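Local coordinates for protein propionate kinase (Francisella tularensis subsp. tularensis, PDB 3KHY) that probably catalyses the reversible, magnesium-dependent transfer of a phosphoryl group from ATP to a short-chain carboxylate such as acetate, forming acetyl phosphate and ADP, at residues K187-Q192 with E354-S359; Q184-K187 with Q192-N195; P239-Y244 with T254-M259; Y156-E161 with H166-Y171. All blocks are in the same frame, centred on the assembly; numbering follows the deposited sequence. Where two conformers were deposited one is given.

In the fold
Interactions 1 and 2 both use the C-terminal end of helix 175-188 and share K187 and Q192; their centres are 9 Å apart. Interaction 2 is partly buried and brings a helix and the returning chain together through alanine methyls, whereas interaction 1 lies on the surface and spans a wide gap with methyl groups and a phenyl edge. Interactions 3 and 4, their centres about 19 Å apart, both touch the second subunit. Interaction 3 is a buried, apolar helix-to-helix contact with a CH-pi approach. Interaction 4 is partly buried and adds polar chemistry, a backbone hydrogen bond and a bridging water. Interactions 1 and 3 lie on opposite sides of the chain's centre, about 42 Å apart between centres.

Interaction 1: residues K187-Q192 with E354-S359; sequences KILTQQ and ETFINS
I188 and L189 meet T355 and F356 across a wide backbone gap: the closest CA atoms, those of I188 and T355, stand 9.1 Å apart, and apolar side-chain ends do all the bridging. I188 sends a branch to each partner. Its CD1 comes tip to tip with T355 CG2 at 4.0 Å. Its chi1 of -57° puts CG1 beside the backbone N and leaves CG2 anti to that N, where CG2 lies 4.0 Å from CE1 of F356. The two side chains of that second pair slide past each other in opposite directions. L189 approaches otherwise: its CD2 sits near the plane of the F356 ring, at the edge, 4.1 Å from CZ. Each contact is at ordinary van der Waals distance, and together they bury a modest 148 Å². I188, L189 and F356 also touch a crystal neighbour, so their side-chain positions may owe something to the lattice. Beyond L189 the chain is turned by T190, whose OG1 accepts from Q192 N at 3.2 Å, an ST turn. N358 OD1 lies in plane at the F356 ring edge and accepts a hydrogen bond from I365 N. M366 of strand 365-367 touches both I188 and T355, which places the contact among the loops at the rim of the five-stranded sheet, consistent with the actin-like ATPase fold of the family.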
# COMPACT_ATOMS: atom_id res chain seq x y z
N LYS A 187 15.65 -19.96 17.71
CA LYS A 187 16.04 -21.16 18.46
C LYS A 187 16.16 -22.39 17.56
O LYS A 187 16.92 -23.32 17.86
CB LYS A 187 15.04 -21.45 19.58
CG LYS A 187 14.97 -20.40 20.66
CD LYS A 187 14.05 -20.86 21.78
CE LYS A 187 13.51 -19.69 22.57
NZ LYS A 187 12.41 -20.11 23.50
N ILE A 188 15.41 -22.41 16.47
CA ILE A 188 15.31 -23.60 15.64
C ILE A 188 16.27 -23.59 14.45
O ILE A 188 16.82 -24.64 14.09
CB ILE A 188 13.85 -23.79 15.11
CG1 ILE A 188 12.86 -23.87 16.28
CG2 ILE A 188 13.73 -25.03 14.25
CD1 ILE A 188 11.39 -23.77 15.85
N LEU A 189 16.50 -22.42 13.86
CA LEU A 189 17.14 -22.31 12.54
C LEU A 189 18.67 -22.36 12.50
O LEU A 189 19.25 -23.34 12.02
CB LEU A 189 16.65 -21.05 11.83
CG LEU A 189 15.28 -21.16 11.17
CD1 LEU A 189 14.70 -19.79 10.88
CD2 LEU A 189 15.38 -21.97 9.89
N THR A 190 19.31 -21.29 12.97
CA THR A 190 20.77 -21.23 13.00
C THR A 190 21.26 -20.73 14.36
O THR A 190 20.48 -20.50 15.28
CB THR A 190 21.33 -20.27 11.93
OG1 THR A 190 21.08 -18.91 12.32
CG2 THR A 190 20.71 -20.55 10.55
N GLN A 191 22.58 -20.55 14.45
CA GLN A 191 23.21 -20.03 15.66
C GLN A 191 22.87 -18.56 15.93
O GLN A 191 22.79 -18.14 17.09
CB GLN A 191 24.73 -20.21 15.55
CG GLN A 191 25.53 -19.66 16.72
CD GLN A 191 27.03 -19.79 16.49
OE1 GLN A 191 27.47 -20.38 15.51
NE2 GLN A 191 27.81 -19.22 17.40
N GLN A 192 22.66 -17.78 14.87
CA GLN A 192 22.41 -16.34 14.98
C GLN A 192 20.92 -16.04 15.20
O GLN A 192 20.10 -16.96 15.22
CB GLN A 192 22.89 -15.62 13.71
CG GLN A 192 24.40 -15.71 13.47
CD GLN A 192 24.86 -17.09 13.04
OE1 GLN A 192 25.72 -17.70 13.68
NE2 GLN A 192 24.28 -17.60 11.95
N GLU A 354 3.49 -29.11 10.43
CA GLU A 354 4.79 -29.39 11.05
C GLU A 354 5.70 -28.16 11.13
O GLU A 354 5.43 -27.12 10.51
CB GLU A 354 5.51 -30.53 10.32
CG GLU A 354 4.72 -31.83 10.33
CD GLU A 354 5.55 -33.03 9.91
OE1 GLU A 354 6.77 -32.87 9.68
OE2 GLU A 354 4.99 -34.14 9.82
N THR A 355 6.77 -28.28 11.89
CA THR A 355 7.69 -27.15 12.06
C THR A 355 8.20 -26.67 10.72
O THR A 355 8.19 -25.48 10.45
CB THR A 355 8.84 -27.52 13.00
OG1 THR A 355 8.29 -27.86 14.27
CG2 THR A 355 9.82 -26.34 13.16
N PHE A 356 8.62 -27.61 9.87
CA PHE A 356 8.96 -27.28 8.49
C PHE A 356 7.94 -27.89 7.53
O PHE A 356 7.62 -29.07 7.64
CB PHE A 356 10.36 -27.79 8.15
CG PHE A 356 11.47 -27.02 8.81
CD1 PHE A 356 11.94 -27.38 10.06
CD2 PHE A 356 12.04 -25.92 8.18
CE1 PHE A 356 12.97 -26.67 10.67
CE2 PHE A 356 13.08 -25.21 8.79
CZ PHE A 356 13.54 -25.58 10.03
N ILE A 357 7.43 -27.10 6.59
CA ILE A 357 6.44 -27.62 5.63
C ILE A 357 6.85 -27.45 4.17
O ILE A 357 6.05 -27.68 3.26
CB ILE A 357 5.04 -26.99 5.83
CG1 ILE A 357 5.09 -25.47 5.62
CG2 ILE A 357 4.50 -27.34 7.21
CD1 ILE A 357 3.72 -24.76 5.80
N ASN A 358 8.10 -27.05 3.95
CA ASN A 358 8.61 -26.91 2.59
C ASN A 358 9.09 -28.23 2.04
O ASN A 358 9.44 -29.15 2.78
CB ASN A 358 9.79 -25.92 2.54
CG ASN A 358 10.86 -26.26 3.55
OD1 ASN A 358 10.71 -25.99 4.74
ND2 ASN A 358 11.95 -26.86 3.08
N SER A 359 9.10 -28.34 0.72
CA SER A 359 9.66 -29.54 0.10
C SER A 359 11.17 -29.36 -0.07
O SER A 359 11.75 -28.39 0.41
CB SER A 359 9.01 -29.80 -1.26
OG SER A 359 9.36 -28.79 -2.19

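Interaction 2: residues Q184-K187 with Q192-N195; sequences QAAK and QKAN
The backbones of A186, in the last turn of helix 175-188, and A194, in the extended run 192-195, come within 4.6 Å of each other at their CA atoms. Such closeness is possible because small side chains fill the interface. A186 points its CB at the returning chain, where the methyl group rests 3.7 Å from A194 N and 4.1 Å from Q192 O, in touch with peptide atoms more than with side chains. A194 answers from the other direction: its CB lies 3.9 Å from A186 N and 4.2 Å from A185 CB, so that it settles against the helix backbone beside the two alanines. This is a tight helix-to-strand return in an alpha/beta domain. The helix ends, the chain reverses within a few residues, and 192-195 leads into strand 196-201. Backbone bonds of A194 with G213 and of N195 with D315 tie the returning run to its neighbours, while A185 also touches I368. K193 meets A186 CB chiefly with its CA, at 4.1 Å, its CD being farther from that methyl, at 4.5 Å. On the helix's other flank K187 NZ donates to Q184 OE1 at 2.9 Å, approaching 25° out of the carbonyl plane, and this bond ties together two side chains whose CB atoms are directed away from 192-195.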
# COMPACT_ATOMS: atom_id res chain seq x y z
N GLN A 184 11.45 -17.56 18.50
CA GLN A 184 11.33 -19.02 18.45
C GLN A 184 12.02 -19.56 17.20
O GLN A 184 12.68 -20.60 17.25
CB GLN A 184 9.87 -19.47 18.49
CG GLN A 184 9.16 -19.16 19.79
CD GLN A 184 9.85 -19.81 20.99
OE1 GLN A 184 10.16 -19.15 21.97
NE2 GLN A 184 10.11 -21.10 20.89
N ALA A 185 11.88 -18.84 16.09
CA ALA A 185 12.51 -19.25 14.84
C ALA A 185 14.02 -19.29 15.01
O ALA A 185 14.70 -20.17 14.49
CB ALA A 185 12.12 -18.30 13.71
N ALA A 186 14.54 -18.32 15.76
CA ALA A 186 15.98 -18.25 16.00
C ALA A 186 16.47 -19.47 16.78
O ALA A 186 17.57 -19.95 16.55
CB ALA A 186 16.33 -16.96 16.74
N LYS A 187 15.65 -19.96 17.71
CA LYS A 187 16.04 -21.16 18.46
C LYS A 187 16.16 -22.39 17.56
O LYS A 187 16.92 -23.32 17.86
CB LYS A 187 15.04 -21.45 19.58
CG LYS A 187 14.97 -20.40 20.66
CD LYS A 187 14.05 -20.86 21.78
CE LYS A 187 13.51 -19.69 22.57
NZ LYS A 187 12.41 -20.11 23.50
N GLN A 192 22.66 -17.78 14.87
CA GLN A 192 22.41 -16.34 14.98
C GLN A 192 20.92 -16.04 15.20
O GLN A 192 20.10 -16.96 15.22
CB GLN A 192 22.89 -15.62 13.71
CG GLN A 192 24.40 -15.71 13.47
CD GLN A 192 24.86 -17.09 13.04
OE1 GLN A 192 25.72 -17.70 13.68
NE2 GLN A 192 24.28 -17.60 11.95
N LYS A 193 20.58 -14.76 15.36
CA LYS A 193 19.17 -14.36 15.41
C LYS A 193 18.54 -14.60 14.04
O LYS A 193 19.25 -14.78 13.05
CB LYS A 193 19.02 -12.88 15.81
CG LYS A 193 19.45 -12.58 17.25
CD LYS A 193 18.94 -13.65 18.21
CE LYS A 193 19.39 -13.38 19.64
NZ LYS A 193 19.25 -14.61 20.48
N ALA A 194 17.22 -14.60 13.98
CA ALA A 194 16.52 -15.03 12.78
C ALA A 194 16.53 -13.99 11.65
O ALA A 194 16.43 -12.78 11.89
CB ALA A 194 15.09 -15.44 13.12
N ASN A 195 16.67 -14.49 10.43
CA ASN A 195 16.43 -13.67 9.25
C ASN A 195 15.20 -14.26 8.58
O ASN A 195 15.30 -15.17 7.75
CB ASN A 195 17.63 -13.70 8.31
CG ASN A 195 18.86 -13.06 8.92
OD1 ASN A 195 18.85 -11.89 9.28
ND2 ASN A 195 19.91 -13.85 9.06

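Interaction 3: residues P239-Y244 with T254-M259; sequences PSIFAY and TEITNM
F242 and I256 join helices 241-249 and 253-262, two successive helices linked by a short turn and packed at the subunit interface. Their CA atoms are 6.8 Å apart, the closest pair between the segments. I256 CG2 lies over one face of the F242 ring, 3.8 Å from the centroid and 22° off the normal, which is a CH-pi contact; offset toward the rim, it comes to 3.6 Å from CE1. With CG1 beside the backbone N at chi1 -60°, I256 has CG2 anti to that N, where it can reach the ring, while CD1 extends to F242 O at 3.6 Å. The same CG2 also meets I241 CD1 at 3.9 Å, so the one methyl touches both the ring face and a second isoleucine. In the acetokinase fold this is a pair of helices consecutive in the chain, packed through apolar side chains, with no polar bond between the segments. T257 takes the ring from its edge: OG1 stands near the plane, 3.6 Å from CE1, and is itself hydrogen-bonded to V253 O within its own helix. P239 O lies in plane at the ring edge as well. The F242 ring stacks on F242 of the second subunit, and S240 OG bonds to T223 OG1 of that subunit, so the same segment serves the dimer.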
# COMPACT_ATOMS: atom_id res chain seq x y z
N PRO A 239 -6.17 5.74 -1.08
CA PRO A 239 -6.75 6.76 -0.20
C PRO A 239 -7.85 7.55 -0.92
O PRO A 239 -8.71 8.13 -0.27
CB PRO A 239 -5.57 7.68 0.11
CG PRO A 239 -4.55 7.40 -1.00
CD PRO A 239 -4.72 5.94 -1.27
N SER A 240 -7.81 7.56 -2.25
CA SER A 240 -8.83 8.26 -3.05
C SER A 240 -10.25 7.78 -2.80
O SER A 240 -11.21 8.41 -3.25
CB SER A 240 -8.55 8.08 -4.54
OG SER A 240 -7.25 8.46 -4.87
N ILE A 241 -10.40 6.63 -2.15
CA ILE A 241 -11.74 6.10 -1.94
C ILE A 241 -12.56 6.99 -1.00
O ILE A 241 -13.78 6.97 -1.05
CB ILE A 241 -11.77 4.61 -1.48
CG1 ILE A 241 -11.01 4.41 -0.17
CG2 ILE A 241 -11.20 3.70 -2.55
CD1 ILE A 241 -11.87 4.58 1.06
N PHE A 242 -11.88 7.77 -0.16
CA PHE A 242 -12.60 8.61 0.79
C PHE A 242 -13.37 9.70 0.06
O PHE A 242 -14.57 9.88 0.27
CB PHE A 242 -11.68 9.18 1.86
CG PHE A 242 -11.36 8.20 2.97
CD1 PHE A 242 -12.03 8.26 4.18
CD2 PHE A 242 -10.43 7.20 2.78
CE1 PHE A 242 -11.75 7.34 5.20
CE2 PHE A 242 -10.14 6.28 3.80
CZ PHE A 242 -10.81 6.36 5.01
N ALA A 243 -12.69 10.42 -0.83
CA ALA A 243 -13.34 11.49 -1.59
C ALA A 243 -14.41 10.92 -2.51
O ALA A 243 -15.48 11.50 -2.69
CB ALA A 243 -12.31 12.31 -2.39
N TYR A 244 -14.13 9.75 -3.09
CA TYR A 244 -15.11 9.14 -3.97
C TYR A 244 -16.43 8.84 -3.23
O TYR A 244 -17.51 9.23 -3.66
CB TYR A 244 -14.56 7.88 -4.62
CG TYR A 244 -15.57 7.26 -5.55
CD1 TYR A 244 -16.45 6.29 -5.10
CD2 TYR A 244 -15.67 7.67 -6.87
CE1 TYR A 244 -17.39 5.74 -5.94
CE2 TYR A 244 -16.60 7.12 -7.72
CZ TYR A 244 -17.46 6.16 -7.26
OH TYR A 244 -18.39 5.62 -8.11
N THR A 254 -16.13 9.09 9.32
CA THR A 254 -16.35 8.08 10.34
C THR A 254 -17.04 6.85 9.75
O THR A 254 -16.69 5.71 10.07
CB THR A 254 -17.21 8.65 11.50
OG1 THR A 254 -16.47 9.68 12.17
CG2 THR A 254 -17.56 7.56 12.49
N GLU A 255 -18.04 7.09 8.91
CA GLU A 255 -18.77 5.99 8.28
C GLU A 255 -17.87 5.23 7.31
O GLU A 255 -17.90 4.01 7.23
CB GLU A 255 -20.02 6.50 7.57
CG GLU A 255 -21.12 6.94 8.53
CD GLU A 255 -22.20 7.77 7.86
OE1 GLU A 255 -21.91 8.43 6.84
OE2 GLU A 255 -23.34 7.78 8.37
N ILE A 256 -17.07 5.96 6.54
CA ILE A 256 -16.17 5.31 5.60
C ILE A 256 -15.13 4.48 6.35
O ILE A 256 -14.85 3.35 5.98
CB ILE A 256 -15.45 6.32 4.68
CG1 ILE A 256 -16.48 7.11 3.87
CG2 ILE A 256 -14.49 5.58 3.73
CD1 ILE A 256 -15.90 8.33 3.19
N THR A 257 -14.58 5.03 7.43
CA THR A 257 -13.55 4.34 8.19
C THR A 257 -14.14 3.11 8.88
O THR A 257 -13.50 2.05 8.94
CB THR A 257 -12.91 5.26 9.25
OG1 THR A 257 -12.32 6.40 8.60
CG2 THR A 257 -11.83 4.51 10.04
N ASN A 258 -15.36 3.24 9.39
CA ASN A 258 -16.04 2.10 10.00
C ASN A 258 -16.25 0.99 8.98
O ASN A 258 -16.07 -0.19 9.29
CB ASN A 258 -17.38 2.51 10.59
CG ASN A 258 -18.15 1.32 11.14
OD1 ASN A 258 -19.10 0.84 10.53
ND2 ASN A 258 -17.71 0.82 12.30
N MSE A 259 -16.62 1.37 7.77
CA MSE A 259 -16.81 0.40 6.69
C MSE A 259 -15.52 -0.37 6.41
O MSE A 259 -15.54 -1.60 6.22
CB MSE A 259 -17.29 1.11 5.41
CG MSE A 259 -17.46 0.19 4.21
SE MSE A 259 -15.82 0.04 3.15
CE MSE A 259 -15.73 1.90 2.54

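Interaction 4: residues Y156-E161 with H166-Y171; sequences YAIPYE and HNIRKY
Y156 lays its ring across the backbone of R169 and K170. From CB, chi1 of -62° sets CG beside the backbone N and carries the ring toward the other segment. CD2 of Y156 comes first to R169 CA, at 3.8 Å, and also meets the CG2 methyl of I168, which stands at the ring edge near its plane. One atom farther out, Y156 CE2 lies 3.5 Å from R169 C, the carbonyl carbon, and almost as close to K170 N, both approaching obliquely. The tip, Y156 OH, ends 3.7 Å from K170 CA and nearly as close to CB, where the tyrosine and lysine side chains cross at about a right angle; K170 NZ itself leads off to T218 O. I158 CD1 meets the same methyl, I168 CG2, at 3.9 Å, again with side chains at about a right angle. Between Y156 and I158 the chain bends in an inverse gamma turn centred on A157. Polar links reinforce this packing. A bridging water accepts from Y156 N at 2.8 Å and donates to I168 O at 2.7 Å, satisfying one backbone N-H and one carbonyl on the two facing loop segments. Farther along, H166 N donates to E161 O at 3.3 Å. Y171 OH donates to N167 O at 2.6 Å, while R169 CG lies over a face of the Y171 ring. The H166-E161 bond thus spans the short helix 160-164, whose two flanking loops pack on each other, with R169 against helix 151-154 and helix 175-188 following in the chain, and H166 reaches helix 241-249 of the second subunit by packing on its L249.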
# COMPACT_ATOMS: atom_id res chain seq x y z
N TYR A 156 5.80 8.14 5.76
CA TYR A 156 5.06 8.30 4.51
C TYR A 156 5.59 9.51 3.74
O TYR A 156 6.31 10.33 4.29
CB TYR A 156 3.57 8.48 4.80
CG TYR A 156 2.95 7.27 5.49
CD1 TYR A 156 2.98 6.01 4.90
CD2 TYR A 156 2.32 7.40 6.73
CE1 TYR A 156 2.40 4.91 5.52
CE2 TYR A 156 1.74 6.32 7.35
CZ TYR A 156 1.78 5.08 6.75
OH TYR A 156 1.21 3.99 7.38
N ALA A 157 5.22 9.62 2.46
CA ALA A 157 5.62 10.76 1.64
C ALA A 157 4.57 11.86 1.73
O ALA A 157 3.78 12.08 0.80
CB ALA A 157 5.83 10.33 0.20
N ILE A 158 4.57 12.54 2.87
CA ILE A 158 3.59 13.57 3.20
C ILE A 158 4.33 14.77 3.79
O ILE A 158 5.55 14.70 4.00
CB ILE A 158 2.57 13.05 4.24
CG1 ILE A 158 3.26 12.66 5.54
CG2 ILE A 158 1.73 11.91 3.67
CD1 ILE A 158 2.32 11.99 6.58
N PRO A 159 3.61 15.88 4.05
CA PRO A 159 4.27 17.07 4.61
C PRO A 159 5.06 16.77 5.88
O PRO A 159 4.59 16.05 6.76
CB PRO A 159 3.11 18.01 4.92
CG PRO A 159 2.07 17.65 3.89
CD PRO A 159 2.21 16.14 3.68
N TYR A 160 6.27 17.31 5.96
CA TYR A 160 7.12 17.22 7.15
C TYR A 160 6.34 17.40 8.46
O TYR A 160 6.52 16.64 9.41
CB TYR A 160 8.23 18.28 7.06
CG TYR A 160 9.20 18.24 8.21
CD1 TYR A 160 8.92 18.90 9.41
CD2 TYR A 160 10.40 17.54 8.11
CE1 TYR A 160 9.81 18.85 10.47
CE2 TYR A 160 11.29 17.50 9.16
CZ TYR A 160 10.99 18.15 10.34
OH TYR A 160 11.89 18.10 11.38
N GLU A 161 5.49 18.42 8.52
CA GLU A 161 4.77 18.73 9.75
C GLU A 161 3.81 17.63 10.20
O GLU A 161 3.63 17.41 11.39
CB GLU A 161 4.01 20.04 9.61
CG GLU A 161 3.26 20.43 10.87
CD GLU A 161 2.87 21.90 10.87
OE1 GLU A 161 3.60 22.71 11.47
OE2 GLU A 161 1.83 22.23 10.26
N HIS A 166 2.72 15.85 14.14
CA HIS A 166 1.52 15.06 14.41
C HIS A 166 1.76 13.55 14.42
O HIS A 166 0.82 12.77 14.56
CB HIS A 166 0.39 15.47 13.46
CG HIS A 166 -0.00 16.91 13.59
ND1 HIS A 166 0.32 17.86 12.65
CD2 HIS A 166 -0.65 17.57 14.58
CE1 HIS A 166 -0.13 19.04 13.03
NE2 HIS A 166 -0.72 18.89 14.20
N ASN A 167 3.02 13.15 14.28
CA ASN A 167 3.42 11.77 14.51
C ASN A 167 2.76 10.76 13.57
O ASN A 167 2.54 9.60 13.94
CB ASN A 167 3.12 11.40 15.97
CG ASN A 167 3.79 12.35 16.95
OD1 ASN A 167 5.01 12.53 16.92
ND2 ASN A 167 2.99 12.98 17.80
N ILE A 168 2.42 11.21 12.36
CA ILE A 168 1.82 10.32 11.38
C ILE A 168 2.91 9.61 10.61
O ILE A 168 3.70 10.24 9.89
CB ILE A 168 0.90 11.08 10.41
CG1 ILE A 168 -0.22 11.79 11.18
CG2 ILE A 168 0.32 10.14 9.36
CD1 ILE A 168 -1.03 12.76 10.35
N ARG A 169 2.97 8.29 10.79
CA ARG A 169 3.97 7.42 10.15
C ARG A 169 3.49 5.98 10.34
O ARG A 169 2.51 5.74 11.04
CB ARG A 169 5.34 7.57 10.82
CG ARG A 169 5.31 7.14 12.29
CD ARG A 169 6.49 7.60 13.13
NE ARG A 169 7.76 6.95 12.80
CZ ARG A 169 8.83 7.58 12.32
NH1 ARG A 169 8.77 8.89 12.10
NH2 ARG A 169 9.96 6.91 12.05
N LYS A 170 4.18 5.04 9.71
CA LYS A 170 3.90 3.64 9.94
C LYS A 170 4.44 3.21 11.31
O LYS A 170 5.61 3.45 11.61
CB LYS A 170 4.56 2.80 8.85
CG LYS A 170 4.44 1.28 9.09
CD LYS A 170 5.08 0.51 7.95
CE LYS A 170 4.09 0.40 6.80
NZ LYS A 170 4.52 -0.54 5.77
N TYR A 171 3.58 2.61 12.13
CA TYR A 171 4.00 1.99 13.39
C TYR A 171 3.90 0.46 13.35
O TYR A 171 4.65 -0.23 14.03
CB TYR A 171 3.14 2.48 14.57
CG TYR A 171 3.33 3.95 14.85
CD1 TYR A 171 4.41 4.39 15.60
CD2 TYR A 171 2.45 4.89 14.34
CE1 TYR A 171 4.61 5.75 15.84
CE2 TYR A 171 2.64 6.24 14.58
CZ TYR A 171 3.72 6.66 15.33
OH TYR A 171 3.91 8.02 15.56
O HOH W 1 5.25 10.06 7.67